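Long-range contacts in SAM-dependent methyltransferase (Anabaena variabilis ATCC 29413, PDB 3GGD), which probably transfers a methyl group from S-adenosyl-L-methionine to an acceptor and binds the by-product S-adenosyl-L-homocysteine: residues L5-I13 against M190-I198; G110-H120 against K141-L152. All coordinates share one frame; numbering follows the deposited sequence.

How the contacts relate
Contact 1 joins the N-terminal loop 5-13, which precedes helix 15-29, to the loop between helices 184-190 and 201-207, whereas contact 2 packs two helices of the Rossmann-like methyltransferase fold side by side. Both are partly buried. Contact 1 relies on an arginine whose stem and one guanidinium face meet the N-terminal segment, with a water between the two backbones; contact 2 combines interlocking apolar side chains with a direct serine-to-carbonyl hydrogen bond behind the adenine. Along the chain, contact 2 lies inside the loop closed by contact 1. The centres are 22 Å apart, yet the two touch where Arg142 NH1 probably donates a hydrogen bond to Ile198 O.

Contact 1: L5-I13 against M190-I198; sequences LSAIKKPDI and MEHGIRPGI
Arg195 reaches along Lys10, Pro11 and Leu5, and its side chain carries much of the contact. Its CB meets Lys10 CD at 3.9 Å, the two chains running in opposite directions. CG packs against Pro11 CD, and a bend about CB-CG (chi2 -71°) turns CD toward Leu5 CD2, 4.0 Å away. NE and CZ then pass beneath the proline ring, whose CG sits 3.4 Å above the guanidinium plane, offset toward its rim, and 3.5 Å from Arg195 NH2; the methyl CE of selenomethionine Met190 covers the opposite face. NH1 donates to Met190 O (3.0 Å), in the carbonyl plane on a lone pair, and to Ile194 O (2.8 Å) from above the carbonyl plane. Met190 O also takes Gly193 N, closing a type I turn. With an alanine here, Pro11 and Met190 would probably lose the flat group between them, and Met190 O and Ile194 O their NH1 donor. Ile13 CG2 rests against Gly193 O, and a water lies 3.0 Å from that oxygen and 3.1 Å from Pro11 O. The arginine's NH1 is thus spent on carbonyls of its own segment, which probably steadies the charged end, while its apolar stem and one flat face receive the N-terminal segment.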
loop_
_atom_site.group_PDB
_atom_site.type_symbol
_atom_site.label_atom_id
_atom_site.label_comp_id
_atom_site.label_asym_id
_atom_site.label_seq_id
_atom_site.Cartn_x
_atom_site.Cartn_y
_atom_site.Cartn_z
ATOM N N LEU A 5 18.316 -9.995 -4.624
ATOM C CA LEU A 5 16.904 -10.266 -4.292
ATOM C C LEU A 5 16.357 -11.402 -5.145
ATOM O O LEU A 5 16.678 -11.513 -6.316
ATOM C CB LEU A 5 16.017 -9.030 -4.519
ATOM C CG LEU A 5 16.060 -7.880 -3.517
ATOM C CD1 LEU A 5 15.295 -6.712 -4.053
ATOM C CD2 LEU A 5 15.499 -8.310 -2.179
ATOM N N SER A 6 15.502 -12.223 -4.554
ATOM C CA SER A 6 14.864 -13.329 -5.266
ATOM C C SER A 6 13.395 -13.020 -5.581
ATOM O O SER A 6 12.702 -12.375 -4.784
ATOM C CB SER A 6 14.954 -14.614 -4.440
ATOM O OG SER A 6 14.207 -15.658 -5.047
ATOM N N ALA A 7 12.940 -13.485 -6.748
ATOM C CA ALA A 7 11.540 -13.349 -7.163
ATOM C C ALA A 7 10.653 -14.369 -6.414
ATOM O O ALA A 7 9.576 -14.017 -5.900
ATOM C CB ALA A 7 11.407 -13.521 -8.695
ATOM N N ILE A 8 11.108 -15.624 -6.353
ATOM C CA ILE A 8 10.368 -16.690 -5.662
ATOM C C ILE A 8 10.704 -16.721 -4.151
ATOM O O ILE A 8 9.876 -16.307 -3.325
ATOM C CB ILE A 8 10.615 -18.094 -6.308
ATOM N N LYS A 9 11.910 -17.191 -3.805
ATOM C CA LYS A 9 12.330 -17.370 -2.400
ATOM C C LYS A 9 12.218 -16.071 -1.567
ATOM O O LYS A 9 12.505 -14.969 -2.063
ATOM C CB LYS A 9 13.755 -17.948 -2.328
ATOM N N LYS A 10 11.747 -16.200 -0.322
ATOM C CA LYS A 10 11.579 -15.061 0.597
ATOM C C LYS A 10 11.732 -15.548 2.050
ATOM O O LYS A 10 11.488 -16.732 2.336
ATOM C CB LYS A 10 10.187 -14.432 0.446
ATOM C CG LYS A 10 9.728 -14.066 -0.981
ATOM C CD LYS A 10 10.243 -12.706 -1.492
ATOM C CE LYS A 10 9.517 -12.301 -2.800
ATOM N NZ LYS A 10 9.786 -10.912 -3.307
ATOM N N PRO A 11 12.162 -14.657 2.973
ATOM C CA PRO A 11 12.169 -15.088 4.382
ATOM C C PRO A 11 10.730 -15.334 4.872
ATOM O O PRO A 11 9.807 -14.601 4.485
ATOM C CB PRO A 11 12.813 -13.902 5.130
ATOM C CG PRO A 11 13.438 -13.044 4.086
ATOM C CD PRO A 11 12.652 -13.274 2.819
ATOM N N ASP A 12 10.547 -16.372 5.683
ATOM C CA ASP A 12 9.232 -16.697 6.233
ATOM C C ASP A 12 9.007 -15.783 7.454
ATOM O O ASP A 12 9.804 -15.797 8.380
ATOM C CB ASP A 12 9.170 -18.187 6.620
ATOM C CG ASP A 12 7.753 -18.650 6.999
ATOM O OD1 ASP A 12 6.772 -17.890 6.794
ATOM O OD2 ASP A 12 7.622 -19.789 7.509
ATOM N N ILE A 13 7.955 -14.973 7.446
ATOM C CA ILE A 13 7.746 -14.016 8.525
ATOM C C ILE A 13 6.320 -14.023 9.040
ATOM O O ILE A 13 5.408 -14.512 8.390
ATOM C CB ILE A 13 8.036 -12.544 8.072
ATOM C CG1 ILE A 13 7.260 -12.214 6.800
ATOM C CG2 ILE A 13 9.496 -12.322 7.825
ATOM C CD1 ILE A 13 7.248 -10.684 6.451
HETATM N N MSE A 190 13.989 -4.211 4.836
HETATM C CA MSE A 190 14.421 -5.624 4.720
HETATM C C MSE A 190 15.078 -6.163 5.973
HETATM O O MSE A 190 15.130 -7.365 6.218
HETATM C CB MSE A 190 15.379 -5.780 3.538
HETATM C CG MSE A 190 14.683 -5.470 2.188
HETATM SE SE MSE A 190 16.008 -5.540 0.710
HETATM C CE MSE A 190 17.057 -7.159 1.058
ATOM N N GLU A 191 15.593 -5.256 6.776
ATOM C CA GLU A 191 16.141 -5.592 8.090
ATOM C C GLU A 191 15.131 -6.427 8.881
ATOM O O GLU A 191 15.502 -7.228 9.706
ATOM C CB GLU A 191 16.473 -4.249 8.772
ATOM C CG GLU A 191 17.275 -4.271 9.930
ATOM C CD GLU A 191 18.685 -4.820 9.688
ATOM O OE1 GLU A 191 19.393 -4.303 8.785
ATOM O OE2 GLU A 191 19.096 -5.750 10.437
ATOM N N HIS A 192 13.840 -6.263 8.606
ATOM C CA HIS A 192 12.782 -6.953 9.351
ATOM C C HIS A 192 12.241 -8.205 8.668
ATOM O O HIS A 192 11.253 -8.776 9.122
ATOM C CB HIS A 192 11.669 -5.941 9.686
ATOM C CG HIS A 192 12.201 -4.775 10.471
ATOM N ND1 HIS A 192 12.495 -4.871 11.813
ATOM C CD2 HIS A 192 12.647 -3.558 10.074
ATOM C CE1 HIS A 192 13.055 -3.747 12.221
ATOM N NE2 HIS A 192 13.172 -2.934 11.186
ATOM N N GLY A 193 12.905 -8.650 7.605
ATOM C CA GLY A 193 12.452 -9.836 6.857
ATOM C C GLY A 193 11.416 -9.512 5.764
ATOM O O GLY A 193 11.031 -10.391 4.988
ATOM N N ILE A 194 10.975 -8.262 5.695
ATOM C CA ILE A 194 10.042 -7.794 4.649
ATOM C C ILE A 194 10.801 -7.684 3.329
ATOM O O ILE A 194 12.000 -7.323 3.316
ATOM C CB ILE A 194 9.447 -6.412 5.028
ATOM C CG1 ILE A 194 8.620 -6.535 6.335
ATOM C CG2 ILE A 194 8.600 -5.797 3.876
ATOM C CD1 ILE A 194 8.485 -5.231 7.161
ATOM N N ARG A 195 10.124 -8.051 2.235
ATOM C CA ARG A 195 10.714 -8.015 0.894
ATOM C C ARG A 195 9.732 -7.403 -0.081
ATOM O O ARG A 195 8.531 -7.629 0.014
ATOM C CB ARG A 195 11.062 -9.407 0.383
ATOM C CG ARG A 195 12.108 -10.139 1.205
ATOM C CD ARG A 195 13.478 -9.518 1.008
ATOM N NE ARG A 195 14.532 -10.195 1.787
ATOM C CZ ARG A 195 14.898 -9.890 3.030
ATOM N NH1 ARG A 195 14.326 -8.911 3.715
ATOM N NH2 ARG A 195 15.859 -10.568 3.586
ATOM N N PRO A 196 10.245 -6.631 -1.037
ATOM C CA PRO A 196 9.374 -6.132 -2.089
ATOM C C PRO A 196 9.026 -7.307 -2.981
ATOM O O PRO A 196 9.809 -8.259 -3.085
ATOM C CB PRO A 196 10.264 -5.132 -2.844
ATOM C CG PRO A 196 11.632 -5.643 -2.652
ATOM C CD PRO A 196 11.654 -6.269 -1.266
ATOM N N GLY A 197 7.876 -7.223 -3.642
ATOM C CA GLY A 197 7.459 -8.250 -4.581
ATOM C C GLY A 197 6.799 -7.638 -5.798
ATOM O O GLY A 197 7.007 -6.454 -6.108
ATOM N N ILE A 198 5.979 -8.458 -6.468
ATOM C CA ILE A 198 5.367 -8.145 -7.779
ATOM C C ILE A 198 3.839 -8.350 -7.751
ATOM O O ILE A 198 3.396 -9.405 -7.321
ATOM C CB ILE A 198 5.960 -9.109 -8.857
ATOM C CG1 ILE A 198 7.500 -9.022 -8.908
ATOM C CG2 ILE A 198 5.366 -8.841 -10.261
ATOM C CD1 ILE A 198 8.182 -10.277 -9.511
HETATM O O HOH W 1 9.054 -11.857 3.342
#

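Contact 2: G110-H120 against K141-L152; sequences GLVPEQAAQIH and KRELLGQSLRIL. With SAH (S-adenosyl-L-homocysteine), chain E.
Gly110 and Ser148 meet through a short hydrogen bond, Ser148 OG donating to Gly110 O at 2.6 Å from above the carbonyl plane. The same oxygen receives a CA-H...O contact from Leu145, and Gly110 N donates almost straight (170°) to N1 of the S-adenosyl-L-homocysteine adenine, 2.8 Å away. Leu111 lies alongside: its CG is 3.7 Å from adenine N6, and its CD2 reaches Lys141 O at 3.4 Å. A water donating to both Ser148 OG and Val112 O links the serine to the loop entering helix 113-123. Beyond this polar shell the helices run nearly parallel, their axes 8.3 Å apart at 8°, and interlock as knobs into holes. Pro113 sits among Leu144, Gln147, Ser148 and Ile151; Ile151 fills the hollow between Pro113, Ala116, Ala117 and His120. With CG1 beside the backbone N (chi1 -69°), Ile151 brings CD1 to within 3.9 Å of Pro113 CB. Ala116 CB approaches Ser148 O at 3.5 Å. His120 CD2 comes 3.1 Å from Ile151 O, with Leu152 O at the ring edge and NE2 hydrogen-bonded to Asp125. Gly110 is thus held by its carbonyl while its N-H bonds to adenine N1, so the packing of two helices of the Rossmann-like fold probably helps position the adenine contact.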
loop_
_atom_site.group_PDB
_atom_site.type_symbol
_atom_site.label_atom_id
_atom_site.label_comp_id
_atom_site.label_asym_id
_atom_site.label_seq_id
_atom_site.Cartn_x
_atom_site.Cartn_y
_atom_site.Cartn_z
ATOM N N GLY A 110 -5.235 -7.073 7.556
ATOM C CA GLY A 110 -5.800 -7.586 6.314
ATOM C C GLY A 110 -5.744 -9.107 6.137
ATOM O O GLY A 110 -6.468 -9.664 5.303
ATOM N N LEU A 111 -4.897 -9.769 6.942
ATOM C CA LEU A 111 -4.749 -11.207 6.881
ATOM C C LEU A 111 -5.701 -11.877 7.855
ATOM O O LEU A 111 -5.699 -13.077 7.943
ATOM C CB LEU A 111 -3.285 -11.638 7.121
ATOM C CG LEU A 111 -2.289 -11.017 6.117
ATOM C CD1 LEU A 111 -0.844 -11.595 6.393
ATOM C CD2 LEU A 111 -2.709 -11.291 4.676
ATOM N N VAL A 112 -6.572 -11.103 8.511
ATOM C CA VAL A 112 -7.574 -11.656 9.446
ATOM C C VAL A 112 -8.931 -11.107 9.006
ATOM O O VAL A 112 -9.370 -10.063 9.511
ATOM C CB VAL A 112 -7.253 -11.295 10.924
ATOM C CG1 VAL A 112 -8.216 -12.045 11.934
ATOM C CG2 VAL A 112 -5.797 -11.654 11.273
ATOM N N PRO A 113 -9.572 -11.768 8.019
ATOM C CA PRO A 113 -10.776 -11.199 7.385
ATOM C C PRO A 113 -11.960 -10.920 8.301
ATOM O O PRO A 113 -12.749 -10.079 7.986
ATOM C CB PRO A 113 -11.124 -12.220 6.285
ATOM C CG PRO A 113 -9.752 -12.828 5.950
ATOM C CD PRO A 113 -9.203 -13.034 7.370
ATOM N N GLU A 114 -12.034 -11.559 9.440
ATOM C CA GLU A 114 -13.051 -11.226 10.433
ATOM C C GLU A 114 -12.977 -9.743 10.881
ATOM O O GLU A 114 -13.998 -9.145 11.223
ATOM C CB GLU A 114 -12.895 -12.136 11.643
ATOM C CG GLU A 114 -13.837 -11.776 12.783
ATOM N N GLN A 115 -11.788 -9.157 10.880
ATOM C CA GLN A 115 -11.665 -7.751 11.252
ATOM C C GLN A 115 -12.320 -6.861 10.183
ATOM O O GLN A 115 -13.025 -5.900 10.492
ATOM C CB GLN A 115 -10.193 -7.405 11.481
ATOM C CG GLN A 115 -9.617 -8.186 12.673
ATOM C CD GLN A 115 -8.196 -7.833 13.028
ATOM O OE1 GLN A 115 -7.670 -6.804 12.597
ATOM N NE2 GLN A 115 -7.560 -8.686 13.833
ATOM N N ALA A 116 -12.117 -7.203 8.917
ATOM C CA ALA A 116 -12.808 -6.512 7.841
ATOM C C ALA A 116 -14.329 -6.664 7.954
ATOM O O ALA A 116 -15.070 -5.708 7.709
ATOM C CB ALA A 116 -12.252 -6.987 6.435
ATOM N N ALA A 117 -14.803 -7.868 8.296
ATOM C CA ALA A 117 -16.210 -8.098 8.487
ATOM C C ALA A 117 -16.756 -7.157 9.578
ATOM O O ALA A 117 -17.846 -6.610 9.438
ATOM C CB ALA A 117 -16.500 -9.634 8.857
ATOM N N GLN A 118 -15.996 -6.967 10.651
ATOM C CA GLN A 118 -16.433 -6.100 11.754
ATOM C C GLN A 118 -16.581 -4.655 11.252
ATOM O O GLN A 118 -17.639 -4.045 11.412
ATOM C CB GLN A 118 -15.443 -6.174 12.927
ATOM C CG GLN A 118 -15.788 -5.275 14.108
ATOM C CD GLN A 118 -17.151 -5.539 14.696
ATOM O OE1 GLN A 118 -17.477 -6.679 15.011
ATOM N NE2 GLN A 118 -17.956 -4.479 14.860
ATOM N N ILE A 119 -15.559 -4.160 10.591
ATOM C CA ILE A 119 -15.578 -2.816 10.033
ATOM C C ILE A 119 -16.781 -2.622 9.075
ATOM O O ILE A 119 -17.547 -1.659 9.188
ATOM C CB ILE A 119 -14.271 -2.537 9.250
ATOM C CG1 ILE A 119 -13.112 -2.259 10.206
ATOM C CG2 ILE A 119 -14.427 -1.294 8.372
ATOM C CD1 ILE A 119 -13.075 -0.800 10.670
ATOM N N HIS A 120 -16.951 -3.545 8.124
ATOM C CA HIS A 120 -18.028 -3.406 7.161
ATOM C C HIS A 120 -19.391 -3.432 7.889
ATOM O O HIS A 120 -20.323 -2.758 7.451
ATOM C CB HIS A 120 -17.965 -4.460 6.023
ATOM C CG HIS A 120 -19.009 -4.267 4.973
ATOM N ND1 HIS A 120 -20.313 -4.680 5.135
ATOM C CD2 HIS A 120 -18.946 -3.690 3.750
ATOM C CE1 HIS A 120 -21.016 -4.340 4.063
ATOM N NE2 HIS A 120 -20.203 -3.747 3.197
ATOM N N LYS A 141 -0.177 -15.861 1.409
ATOM C CA LYS A 141 -1.087 -15.157 2.283
ATOM C C LYS A 141 -1.958 -14.162 1.548
ATOM O O LYS A 141 -2.823 -13.526 2.159
ATOM C CB LYS A 141 -0.283 -14.459 3.379
ATOM C CG LYS A 141 0.287 -15.514 4.349
ATOM C CD LYS A 141 1.440 -14.958 5.109
ATOM C CE LYS A 141 2.052 -15.999 6.146
ATOM N NZ LYS A 141 3.418 -15.467 6.610
ATOM N N ARG A 142 -1.747 -14.028 0.245
ATOM C CA ARG A 142 -2.441 -13.001 -0.531
ATOM C C ARG A 142 -3.954 -13.186 -0.627
ATOM O O ARG A 142 -4.674 -12.203 -0.679
ATOM C CB ARG A 142 -1.846 -12.861 -1.936
ATOM C CG ARG A 142 -0.493 -12.156 -1.916
ATOM C CD ARG A 142 0.136 -12.081 -3.301
ATOM N NE ARG A 142 1.388 -11.302 -3.281
ATOM C CZ ARG A 142 2.001 -10.834 -4.373
ATOM N NH1 ARG A 142 1.485 -11.058 -5.581
ATOM N NH2 ARG A 142 3.125 -10.130 -4.251
ATOM N N GLU A 143 -4.416 -14.424 -0.639
ATOM C CA GLU A 143 -5.842 -14.684 -0.745
ATOM C C GLU A 143 -6.585 -14.110 0.472
ATOM O O GLU A 143 -7.683 -13.630 0.324
ATOM C CB GLU A 143 -6.104 -16.194 -0.943
ATOM C CG GLU A 143 -7.564 -16.664 -0.681
ATOM C CD GLU A 143 -8.656 -16.119 -1.670
ATOM O OE1 GLU A 143 -8.334 -15.553 -2.750
ATOM O OE2 GLU A 143 -9.864 -16.293 -1.348
ATOM N N LEU A 144 -5.965 -14.139 1.652
ATOM C CA LEU A 144 -6.556 -13.601 2.869
ATOM C C LEU A 144 -6.773 -12.101 2.712
ATOM O O LEU A 144 -7.841 -11.566 3.054
ATOM C CB LEU A 144 -5.663 -13.920 4.080
ATOM C CG LEU A 144 -5.576 -15.396 4.515
ATOM C CD1 LEU A 144 -4.405 -15.639 5.489
ATOM C CD2 LEU A 144 -6.904 -15.895 5.148
ATOM N N LEU A 145 -5.782 -11.407 2.150
ATOM C CA LEU A 145 -5.931 -9.977 1.965
ATOM C C LEU A 145 -7.056 -9.716 0.916
ATOM O O LEU A 145 -7.885 -8.798 1.073
ATOM C CB LEU A 145 -4.600 -9.336 1.539
ATOM C CG LEU A 145 -4.600 -7.814 1.306
ATOM C CD1 LEU A 145 -5.166 -7.050 2.486
ATOM C CD2 LEU A 145 -3.174 -7.290 0.926
ATOM N N GLY A 146 -7.075 -10.512 -0.154
ATOM C CA GLY A 146 -8.158 -10.393 -1.142
ATOM C C GLY A 146 -9.529 -10.553 -0.457
ATOM O O GLY A 146 -10.454 -9.789 -0.737
ATOM N N GLN A 147 -9.661 -11.534 0.435
ATOM C CA GLN A 147 -10.917 -11.719 1.213
ATOM C C GLN A 147 -11.296 -10.421 1.980
ATOM O O GLN A 147 -12.429 -9.925 1.874
ATOM C CB GLN A 147 -10.791 -12.892 2.162
ATOM C CG GLN A 147 -10.707 -14.239 1.444
ATOM C CD GLN A 147 -10.489 -15.406 2.395
ATOM O OE1 GLN A 147 -9.979 -16.425 1.998
ATOM N NE2 GLN A 147 -10.875 -15.265 3.615
ATOM N N SER A 148 -10.338 -9.866 2.721
ATOM C CA SER A 148 -10.579 -8.642 3.460
ATOM C C SER A 148 -11.076 -7.512 2.573
ATOM O O SER A 148 -12.039 -6.814 2.898
ATOM C CB SER A 148 -9.320 -8.244 4.234
ATOM O OG SER A 148 -9.033 -9.179 5.283
ATOM N N LEU A 149 -10.418 -7.325 1.442
ATOM C CA LEU A 149 -10.764 -6.266 0.539
ATOM C C LEU A 149 -12.164 -6.438 -0.054
ATOM O O LEU A 149 -12.902 -5.478 -0.162
ATOM C CB LEU A 149 -9.674 -6.124 -0.552
ATOM C CG LEU A 149 -8.302 -5.674 0.017
ATOM C CD1 LEU A 149 -7.135 -5.872 -0.994
ATOM C CD2 LEU A 149 -8.271 -4.188 0.553
ATOM N N ARG A 150 -12.498 -7.667 -0.435
ATOM C CA ARG A 150 -13.772 -8.022 -0.997
ATOM C C ARG A 150 -14.877 -7.683 0.024
ATOM O O ARG A 150 -15.918 -7.147 -0.337
ATOM C CB ARG A 150 -13.788 -9.538 -1.334
ATOM C CG ARG A 150 -15.151 -10.063 -1.793
ATOM C CD ARG A 150 -15.210 -11.545 -2.125
ATOM N NE ARG A 150 -14.428 -11.750 -3.332
ATOM C CZ ARG A 150 -13.159 -12.136 -3.393
ATOM N NH1 ARG A 150 -12.471 -12.506 -2.305
ATOM N NH2 ARG A 150 -12.572 -12.160 -4.583
ATOM N N ILE A 151 -14.636 -8.013 1.285
ATOM C CA ILE A 151 -15.569 -7.742 2.355
ATOM C C ILE A 151 -15.775 -6.215 2.520
ATOM O O ILE A 151 -16.921 -5.741 2.574
ATOM C CB ILE A 151 -15.071 -8.348 3.680
ATOM C CG1 ILE A 151 -15.122 -9.894 3.620
ATOM C CG2 ILE A 151 -15.906 -7.821 4.862
ATOM C CD1 ILE A 151 -14.321 -10.599 4.760
ATOM N N LEU A 152 -14.691 -5.444 2.542
ATOM C CA LEU A 152 -14.840 -3.997 2.738
ATOM C C LEU A 152 -15.585 -3.264 1.593
ATOM O O LEU A 152 -16.357 -2.285 1.829
ATOM C CB LEU A 152 -13.464 -3.357 2.938
ATOM C CG LEU A 152 -12.708 -3.763 4.213
ATOM C CD1 LEU A 152 -11.229 -3.294 4.185
ATOM C CD2 LEU A 152 -13.451 -3.275 5.514
HETATM N N SAH E . 0.094 3.125 1.829
HETATM C CA SAH E . 1.195 3.708 2.640
HETATM C CB SAH E . 2.162 2.654 3.220
HETATM C CG SAH E . 2.865 1.671 2.268
HETATM S SD SAH E . 4.027 0.580 3.109
HETATM C C SAH E . 1.990 4.738 1.850
HETATM O O SAH E . 2.674 5.604 2.452
HETATM O OXT SAH E . 1.992 4.714 0.619
HETATM C "C5'" SAH E . 3.017 -0.853 3.360
HETATM C "C4'" SAH E . 2.045 -0.700 4.566
HETATM O "O4'" SAH E . 1.232 -1.891 4.691
HETATM C "C3'" SAH E . 2.688 -0.524 5.954
HETATM O "O3'" SAH E . 2.194 0.611 6.643
HETATM C "C2'" SAH E . 2.296 -1.782 6.718
HETATM O "O2'" SAH E . 2.259 -1.664 8.155
HETATM C "C1'" SAH E . 0.977 -2.150 6.065
HETATM N N9 SAH E . 0.582 -3.548 6.270
HETATM C C8 SAH E . 1.420 -4.616 6.176
HETATM N N7 SAH E . 0.739 -5.754 6.391
HETATM C C5 SAH E . -0.557 -5.395 6.638
HETATM C C6 SAH E . -1.769 -6.124 6.997
HETATM N N6 SAH E . -1.643 -7.467 7.116
HETATM N N1 SAH E . -2.913 -5.462 7.220
HETATM C C2 SAH E . -2.952 -4.095 7.116
HETATM N N3 SAH E . -1.864 -3.388 6.809
HETATM C C4 SAH E . -0.665 -3.962 6.591
HETATM O O HOH W 2 -9.347 -7.707 7.658
#